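Local coordinates for LPXTG family cell surface protein Fms2 (Enterococcus faecium DO, PDB 5FCE) that is a cell-wall-anchored surface protein that probably mediates bacterial adhesion to host ligands, represented here by its ligand-binding region, at residues Q64-A67 and G68-Y71. Sequence-based numbering, arbitrary orientation.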
loop_
_atom_site.group_PDB
_atom_site.type_symbol
_atom_site.label_atom_id
_atom_site.label_comp_id
_atom_site.label_asym_id
_atom_site.label_seq_id
_atom_site.Cartn_x
_atom_site.Cartn_y
_atom_site.Cartn_z
ATOM N N GLN A 64 -11.363 -9.637 -3.363
ATOM C CA GLN A 64 -11.453 -10.911 -2.670
ATOM C C GLN A 64 -10.094 -11.212 -2.038
ATOM O O GLN A 64 -9.126 -11.516 -2.745
ATOM C CB GLN A 64 -11.836 -11.984 -3.691
ATOM C CG GLN A 64 -11.764 -13.423 -3.227
ATOM C CD GLN A 64 -11.687 -14.384 -4.411
ATOM O OE1 GLN A 64 -10.810 -15.250 -4.471
ATOM N NE2 GLN A 64 -12.604 -14.219 -5.367
ATOM N N TRP A 65 -10.020 -11.089 -0.713
ATOM C CA TRP A 65 -8.808 -11.400 0.034
ATOM C C TRP A 65 -8.929 -12.783 0.657
ATOM O O TRP A 65 -9.946 -13.110 1.276
ATOM C CB TRP A 65 -8.557 -10.353 1.124
ATOM C CG TRP A 65 -8.036 -9.042 0.589
ATOM C CD1 TRP A 65 -6.996 -8.864 -0.293
ATOM C CD2 TRP A 65 -8.504 -7.726 0.923
ATOM N NE1 TRP A 65 -6.806 -7.521 -0.532
ATOM C CE2 TRP A 65 -7.721 -6.802 0.199
ATOM C CE3 TRP A 65 -9.518 -7.237 1.761
ATOM C CZ2 TRP A 65 -7.921 -5.419 0.280
ATOM C CZ3 TRP A 65 -9.710 -5.858 1.842
ATOM C CH2 TRP A 65 -8.918 -4.968 1.106
ATOM N N THR A 66 -7.901 -13.597 0.458
ATOM C CA THR A 66 -7.845 -14.927 1.038
ATOM C C THR A 66 -6.706 -14.995 2.041
ATOM O O THR A 66 -5.563 -14.673 1.712
ATOM C CB THR A 66 -7.633 -15.983 -0.040
ATOM O OG1 THR A 66 -8.702 -15.894 -0.992
ATOM C CG2 THR A 66 -7.626 -17.359 0.573
ATOM N N ALA A 67 -7.037 -15.415 3.259
ATOM C CA ALA A 67 -6.091 -15.473 4.375
ATOM C C ALA A 67 -4.792 -16.141 3.973
ATOM O O ALA A 67 -4.802 -17.273 3.482
ATOM C CB ALA A 67 -6.704 -16.221 5.544
ATOM N N GLY A 68 -3.684 -15.426 4.163
ATOM C CA GLY A 68 -2.362 -15.975 3.921
ATOM C C GLY A 68 -1.919 -16.014 2.471
ATOM O O GLY A 68 -0.813 -16.464 2.176
ATOM N N ILE A 69 -2.769 -15.548 1.560
ATOM C CA ILE A 69 -2.419 -15.525 0.139
ATOM C C ILE A 69 -2.137 -14.098 -0.328
ATOM O O ILE A 69 -2.909 -13.176 -0.035
ATOM C CB ILE A 69 -3.528 -16.153 -0.730
ATOM C CG1 ILE A 69 -3.642 -17.651 -0.432
ATOM C CG2 ILE A 69 -3.256 -15.940 -2.215
ATOM C CD1 ILE A 69 -4.661 -18.360 -1.312
ATOM N N GLU A 70 -1.030 -13.917 -1.043
ATOM C CA GLU A 70 -0.610 -12.579 -1.461
ATOM C C GLU A 70 -1.571 -11.938 -2.455
ATOM O O GLU A 70 -2.052 -12.585 -3.388
ATOM C CB GLU A 70 0.807 -12.592 -2.041
ATOM C CG GLU A 70 1.889 -12.323 -0.999
ATOM C CD GLU A 70 3.275 -12.279 -1.601
ATOM O OE1 GLU A 70 3.394 -12.453 -2.832
ATOM O OE2 GLU A 70 4.241 -12.060 -0.836
ATOM N N TYR A 71 -1.856 -10.664 -2.225
ATOM C CA TYR A 71 -2.733 -9.894 -3.087
ATOM C C TYR A 71 -1.922 -8.695 -3.545
ATOM O O TYR A 71 -1.217 -8.066 -2.745
ATOM C CB TYR A 71 -3.990 -9.445 -2.329
ATOM C CG TYR A 71 -4.882 -8.561 -3.173
ATOM C CD1 TYR A 71 -4.721 -7.176 -3.178
ATOM C CD2 TYR A 71 -5.860 -9.110 -3.991
ATOM C CE1 TYR A 71 -5.516 -6.369 -3.964
ATOM C CE2 TYR A 71 -6.662 -8.305 -4.787
ATOM C CZ TYR A 71 -6.489 -6.937 -4.764
ATOM O OH TYR A 71 -7.282 -6.126 -5.548
HETATM O O HOH W 1 -5.748 -12.608 -0.726
#
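Trp65 and Tyr71 meet as a T-shaped aromatic pair at the base of a tight turn. The pyrrole edge of Trp65 is directed at one face of the Tyr71 ring, with the planes at 82° and the centroids of the five-membered ring and the phenol ring 4.6 Å apart. Trp65 NE1 does most of the touching, 3.4 Å from Tyr71 CD1 and offset toward the rim. Trp65 CD1 follows, 3.6 Å from Tyr71 CG. With its CG anti to the backbone N (chi1 176°), Tyr71 turns its ring back across the turn, toward Trp65. Phe6 adds a second edge-to-face partner for Trp65.

The backbone closes beyond the rings, at the tip. Thr66 to Ile69 form a type II beta turn, with Ile69 N bonded to Thr66 O at 2.9 Å. Gly68 takes the positive phi (80°) of the third turn position. Water 1 bridges the two arms between this bond and the ring pair. It accepts from Thr66 N at 2.6 Å and donates to Ile69 O at 3.0 Å.

Apolar contact lies on the side of the turn away from the rings. Thr66 and Ile69 run alongside each other, and Thr66 CG2 reaches Ile69 CD1 at 3.7 Å.

The turn connects two sheets of the SgrA immunoglobulin-like region: strand 63-65 pairs with 32-34, and 71-76 with 21-28. Three layers thus tie its arms: a direct bond at the tip, a water bridge, and the ring pair, whose tryptophan is buried.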